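Local atomic coordinates of neurotoxin (Clostridium botulinum, PDB entry 3N7L), a protein that probably binds gangliosides on the nerve-cell surface, being the receptor-binding domain of a botulinum neurotoxin of serotype D/C. Residues A[44-49]-A[201-206]; A[51-56]-A[184-189]. All coordinates share one frame; numbering follows the deposited sequence.

How the interactions relate
Interactions 1 and 2 lie in the N-terminal, concanavalin-like part of the receptor-binding fragment, their centres about 9 Å apart. Their strands follow one another in the chain, 44-47 then 55-59 and 180-187 then 202-211, which nests 51-56/184-189 within the loop closed by 44-49/201-206. In the connection between strands 44-47 and 55-59, Gly47 O lies 3.5 Å from Arg53 CB. The two contacts belong to different antiparallel sheets, and methionine packing joins them: Met185 SD lies 3.6 Å from Met203 CB, and Met185 CE lies 3.5 Å from Ile201 CD1.

Interaction 1: residues A[44-49]-A[201-206]; sequences FKLGSS and INMWIR
One face of the Phe44 ring is packed by Ile205, whose CB sits 3.8 Å from the ring centroid, 27° off the normal; Leu46 CD1 meets the ring edge in plane. With CG between the backbone N and the carbonyl carbon (chi1 61°), the ring folds over its cross-strand partner. On the opposite sheet face, the Lys45 chain lies over one face of the Trp204 indole, CG being 3.9 Å from the centroid of the five-membered ring. Extended throughout, with its CG anti to the backbone N, this chain runs on until Lys45 CE comes within 3.2 Å of Asn202 ND2. The backbones pair antiparallel, with Phe44-Ile205 and Leu46-Met203 as hydrogen-bonded pairs; Leu46 N to Met203 O, at 2.9 Å and 173°, is nearly straight. Past the strand end, Ser48 grips Ile201 twice: Ser48 N donates to Ile201 O (2.9 Å), and Ser48 OG accepts from Ile201 N (2.8 Å). Strand 72-82 pairs with 202-211 as well, and Trp204 makes a cation-pi contact with Arg80. Phe44, Leu46, Met203 and Ile205 form a buried apolar sheet face; Leu46 packs on Phe183 and Met203 on Met185, both of strand 180-187 in the other sheet, consistent with a concanavalin-like beta-sandwich.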
loop_
_atom_site.group_PDB
_atom_site.type_symbol
_atom_site.label_atom_id
_atom_site.label_comp_id
_atom_site.label_asym_id
_atom_site.label_seq_id
_atom_site.Cartn_x
_atom_site.Cartn_y
_atom_site.Cartn_z
ATOM N N PHE A 44 2.071 -1.398 15.243
ATOM C CA PHE A 44 2.883 -0.686 16.208
ATOM C C PHE A 44 3.882 0.090 15.351
ATOM O O PHE A 44 4.291 -0.377 14.277
ATOM C CB PHE A 44 3.555 -1.624 17.234
ATOM C CG PHE A 44 4.512 -2.640 16.655
ATOM C CD1 PHE A 44 5.852 -2.321 16.452
ATOM C CD2 PHE A 44 4.095 -3.950 16.423
ATOM C CE1 PHE A 44 6.768 -3.292 16.038
ATOM C CE2 PHE A 44 5.001 -4.931 16.007
ATOM C CZ PHE A 44 6.341 -4.601 15.816
ATOM N N LYS A 45 4.238 1.286 15.802
ATOM C CA LYS A 45 5.142 2.143 15.050
ATOM C C LYS A 45 6.470 2.427 15.744
ATOM O O LYS A 45 6.511 2.720 16.941
ATOM C CB LYS A 45 4.428 3.457 14.743
ATOM C CG LYS A 45 5.238 4.465 13.950
ATOM C CD LYS A 45 4.508 5.800 13.951
ATOM C CE LYS A 45 5.249 6.855 13.158
ATOM N NZ LYS A 45 4.529 8.157 13.220
ATOM N N LEU A 46 7.548 2.337 14.967
ATOM C CA LEU A 46 8.908 2.585 15.434
ATOM C C LEU A 46 9.546 3.626 14.521
ATOM O O LEU A 46 9.099 3.817 13.392
ATOM C CB LEU A 46 9.736 1.296 15.382
ATOM C CG LEU A 46 9.604 0.282 16.524
ATOM C CD1 LEU A 46 8.156 -0.098 16.718
ATOM C CD2 LEU A 46 10.441 -0.954 16.216
ATOM N N GLY A 47 10.584 4.296 15.008
ATOM C CA GLY A 47 11.253 5.299 14.198
ATOM C C GLY A 47 12.761 5.255 14.350
ATOM O O GLY A 47 13.273 4.719 15.332
ATOM N N SER A 48 13.479 5.802 13.376
ATOM C CA SER A 48 14.935 5.829 13.437
ATOM C C SER A 48 15.352 6.916 14.431
ATOM O O SER A 48 16.529 7.068 14.751
ATOM C CB SER A 48 15.522 6.108 12.048
ATOM O OG SER A 48 14.987 7.290 11.477
ATOM N N SER A 49 14.349 7.650 14.911
ATOM C CA SER A 49 14.478 8.737 15.888
ATOM C C SER A 49 15.869 9.048 16.430
ATOM O O SER A 49 16.650 9.764 15.801
ATOM C CB SER A 49 13.547 8.457 17.072
ATOM O OG SER A 49 13.787 9.362 18.138
ATOM N N ILE A 201 13.293 8.149 9.480
ATOM C CA ILE A 201 12.253 7.323 8.893
ATOM C C ILE A 201 11.433 6.567 9.934
ATOM O O ILE A 201 11.879 6.351 11.065
ATOM C CB ILE A 201 12.846 6.296 7.903
ATOM C CG1 ILE A 201 13.880 5.421 8.612
ATOM C CG2 ILE A 201 13.483 7.017 6.731
ATOM C CD1 ILE A 201 14.542 4.393 7.703
ATOM N N ASN A 202 10.223 6.177 9.541
ATOM C CA ASN A 202 9.337 5.421 10.419
ATOM C C ASN A 202 9.000 4.077 9.797
ATOM O O ASN A 202 9.086 3.894 8.580
ATOM C CB ASN A 202 8.034 6.176 10.690
ATOM C CG ASN A 202 8.244 7.411 11.533
ATOM O OD1 ASN A 202 8.280 8.527 11.022
ATOM N ND2 ASN A 202 8.396 7.217 12.835
ATOM N N MET A 203 8.612 3.147 10.658
ATOM C CA MET A 203 8.249 1.807 10.247
ATOM C C MET A 203 7.036 1.360 11.047
ATOM O O MET A 203 6.939 1.622 12.248
ATOM C CB MET A 203 9.421 0.860 10.499
ATOM C CG MET A 203 9.109 -0.617 10.355
ATOM S SD MET A 203 10.614 -1.614 10.556
ATOM C CE MET A 203 10.838 -1.537 12.321
ATOM N N TRP A 204 6.105 0.703 10.367
ATOM C CA TRP A 204 4.898 0.188 11.000
ATOM C C TRP A 204 4.885 -1.316 10.761
ATOM O O TRP A 204 5.115 -1.764 9.643
ATOM C CB TRP A 204 3.644 0.791 10.366
ATOM C CG TRP A 204 3.423 2.247 10.635
ATOM C CD1 TRP A 204 2.632 2.796 11.607
ATOM C CD2 TRP A 204 3.975 3.341 9.903
ATOM N NE1 TRP A 204 2.656 4.167 11.519
ATOM C CE2 TRP A 204 3.474 4.529 10.480
ATOM C CE3 TRP A 204 4.849 3.436 8.810
ATOM C CZ2 TRP A 204 3.818 5.799 10.000
ATOM C CZ3 TRP A 204 5.190 4.699 8.332
ATOM C CH2 TRP A 204 4.673 5.864 8.930
ATOM N N ILE A 205 4.623 -2.092 11.808
ATOM C CA ILE A 205 4.567 -3.541 11.677
ATOM C C ILE A 205 3.223 -4.033 12.172
ATOM O O ILE A 205 2.675 -3.508 13.139
ATOM C CB ILE A 205 5.668 -4.240 12.491
ATOM C CG1 ILE A 205 7.043 -3.913 11.904
ATOM C CG2 ILE A 205 5.424 -5.745 12.505
ATOM C CD1 ILE A 205 7.232 -4.388 10.477
ATOM N N ARG A 206 2.709 -5.063 11.520
ATOM C CA ARG A 206 1.419 -5.611 11.879
ATOM C C ARG A 206 1.413 -7.131 11.661
ATOM O O ARG A 206 1.910 -7.615 10.650
ATOM C CB ARG A 206 0.362 -4.918 11.011
ATOM C CG ARG A 206 -0.973 -5.569 11.007
ATOM C CD ARG A 206 -1.631 -5.426 9.658
ATOM N NE ARG A 206 -2.455 -6.600 9.444
ATOM C CZ ARG A 206 -3.292 -6.783 8.436
ATOM N NH1 ARG A 206 -3.968 -7.914 8.387
ATOM N NH2 ARG A 206 -3.458 -5.861 7.498
HETATM O O HOH W 1 12.281 8.832 12.823
#

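Interaction 2: residues A[51-56]-A[184-189]; sequences DDRGKV and QMNKIP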
loop_
_atom_site.group_PDB
_atom_site.type_symbol
_atom_site.label_atom_id
_atom_site.label_comp_id
_atom_site.label_asym_id
_atom_site.label_seq_id
_atom_site.Cartn_x
_atom_site.Cartn_y
_atom_site.Cartn_z
ATOM N N ASP A 51 17.423 9.181 20.626
ATOM C CA ASP A 51 17.441 8.871 22.058
ATOM C C ASP A 51 16.682 7.597 22.409
ATOM O O ASP A 51 17.250 6.503 22.451
ATOM C CB ASP A 51 16.837 10.032 22.857
ATOM C CG ASP A 51 17.491 11.362 22.544
ATOM O OD1 ASP A 51 18.710 11.501 22.790
ATOM O OD2 ASP A 51 16.784 12.268 22.052
ATOM N N ASP A 52 15.388 7.757 22.667
ATOM C CA ASP A 52 14.528 6.643 23.027
ATOM C C ASP A 52 13.796 6.051 21.830
ATOM O O ASP A 52 12.582 5.864 21.884
ATOM C CB ASP A 52 13.505 7.097 24.071
ATOM C CG ASP A 52 13.884 6.683 25.481
ATOM O OD1 ASP A 52 15.045 6.918 25.884
ATOM O OD2 ASP A 52 13.018 6.128 26.188
ATOM N N ARG A 53 14.522 5.757 20.752
ATOM C CA ARG A 53 13.883 5.178 19.577
ATOM C C ARG A 53 13.220 3.883 20.031
ATOM O O ARG A 53 13.803 3.114 20.799
ATOM C CB ARG A 53 14.906 4.880 18.472
ATOM C CG ARG A 53 15.851 3.726 18.773
ATOM C CD ARG A 53 16.557 3.254 17.509
ATOM N NE ARG A 53 17.387 4.297 16.923
ATOM C CZ ARG A 53 18.536 4.717 17.442
ATOM N NH1 ARG A 53 18.995 4.176 18.562
ATOM N NH2 ARG A 53 19.220 5.687 16.846
ATOM N N GLY A 54 11.998 3.655 19.567
ATOM C CA GLY A 54 11.274 2.463 19.953
ATOM C C GLY A 54 12.045 1.174 19.762
ATOM O O GLY A 54 12.912 1.067 18.893
ATOM N N LYS A 55 11.713 0.182 20.579
ATOM C CA LYS A 55 12.363 -1.116 20.517
ATOM C C LYS A 55 11.412 -2.178 21.049
ATOM O O LYS A 55 10.867 -2.039 22.143
ATOM C CB LYS A 55 13.644 -1.092 21.358
ATOM C CG LYS A 55 14.418 -2.393 21.375
ATOM C CD LYS A 55 15.650 -2.268 22.261
ATOM C CE LYS A 55 16.486 -3.532 22.224
ATOM N NZ LYS A 55 17.690 -3.417 23.092
ATOM N N VAL A 56 11.198 -3.229 20.266
ATOM C CA VAL A 56 10.327 -4.323 20.681
ATOM C C VAL A 56 11.161 -5.596 20.748
ATOM O O VAL A 56 11.764 -6.011 19.757
ATOM C CB VAL A 56 9.147 -4.530 19.697
ATOM C CG1 VAL A 56 8.302 -5.724 20.137
ATOM C CG2 VAL A 56 8.284 -3.273 19.649
ATOM N N GLN A 184 13.710 -2.860 15.807
ATOM C CA GLN A 184 14.261 -1.541 16.076
ATOM C C GLN A 184 15.020 -1.059 14.853
ATOM O O GLN A 184 15.758 -1.821 14.230
ATOM C CB GLN A 184 15.201 -1.601 17.291
ATOM C CG GLN A 184 15.887 -0.284 17.634
ATOM C CD GLN A 184 16.732 -0.373 18.902
ATOM O OE1 GLN A 184 17.648 -1.191 19.000
ATOM N NE2 GLN A 184 16.423 0.475 19.881
ATOM N N MET A 185 14.831 0.207 14.504
ATOM C CA MET A 185 15.509 0.773 13.350
ATOM C C MET A 185 16.903 1.262 13.725
ATOM O O MET A 185 17.068 2.352 14.289
ATOM C CB MET A 185 14.673 1.906 12.771
ATOM C CG MET A 185 13.253 1.470 12.489
ATOM S SD MET A 185 12.354 2.663 11.533
ATOM C CE MET A 185 12.925 2.250 9.886
ATOM N N ASN A 186 17.899 0.439 13.407
ATOM C CA ASN A 186 19.287 0.757 13.712
ATOM C C ASN A 186 20.128 0.973 12.467
ATOM O O ASN A 186 20.245 0.095 11.612
ATOM C CB ASN A 186 19.911 -0.347 14.563
ATOM C CG ASN A 186 19.176 -0.560 15.864
ATOM O OD1 ASN A 186 18.778 0.396 16.523
ATOM N ND2 ASN A 186 19.001 -1.820 16.248
ATOM N N LYS A 187 20.716 2.160 12.385
ATOM C CA LYS A 187 21.558 2.540 11.260
ATOM C C LYS A 187 22.810 1.662 11.168
ATOM O O LYS A 187 23.417 1.324 12.183
ATOM C CB LYS A 187 21.960 4.011 11.406
ATOM C CG LYS A 187 22.905 4.540 10.332
ATOM C CD LYS A 187 22.246 4.603 8.963
ATOM C CE LYS A 187 23.118 5.370 7.968
ATOM N NZ LYS A 187 24.463 4.754 7.748
ATOM N N ILE A 188 23.178 1.287 9.949
ATOM C CA ILE A 188 24.371 0.474 9.707
ATOM C C ILE A 188 25.412 1.448 9.180
ATOM O O ILE A 188 25.227 2.036 8.116
ATOM C CB ILE A 188 24.126 -0.587 8.625
ATOM C CG1 ILE A 188 22.991 -1.516 9.048
ATOM C CG2 ILE A 188 25.407 -1.375 8.372
ATOM C CD1 ILE A 188 22.521 -2.419 7.933
ATOM N N PRO A 189 26.523 1.630 9.909
ATOM C CA PRO A 189 27.557 2.564 9.455
ATOM C C PRO A 189 28.141 2.326 8.065
ATOM O O PRO A 189 28.238 1.191 7.591
ATOM C CB PRO A 189 28.612 2.476 10.561
ATOM C CG PRO A 189 28.427 1.102 11.115
ATOM C CD PRO A 189 26.931 0.950 11.149
HETATM O O HOH W 2 13.211 1.980 16.255
#
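Gln184 is the hub of this contact, its side chain reaching between Arg53 and Lys55. The close-packed part is here: the amide nitrogen NE2 of Gln184 is 3.5 Å from Arg53 CG and equally 3.5 Å from Lys55 CB, while Gln184 CG rests 3.5 Å from Gly54 O. An extended Gln184 chain, with CG anti to the backbone N (chi1 177°), carries the amide out to these methylenes. Arg53 crosses it at about a right angle, and the guanidinium and amide planes stand 86° apart, so the two flat groups do not stack. Water 2 links the backbones, donating to Gly54 O at 2.8 Å and accepting from Met185 N at 3.0 Å. The Gln184 amide is steadied within its own strand, since Asn186 ND2 donates to Gln184 OE1 over 3.1 Å.

The looser side lies where Arg53 and Asn186, both partly exposed, meet at the rim. Bending at chi3 (62°) brings Arg53 NE to 3.3 Å from Met185 O, at an angle too poor for a hydrogen bond. Asn186 is a marginal partner, its OD1 no nearer than 3.8 Å to Arg53 CD.

Strand 55-59 lies between strands 27-31 and 180-187: Lys55 bonds to Glu31 through the backbone, and Val56 bonds to Phe183. On its other flank, strand 180-187 pairs with 91-93 through backbone bonds between Gln184 and Ile93 and between Asn186 and Thr92.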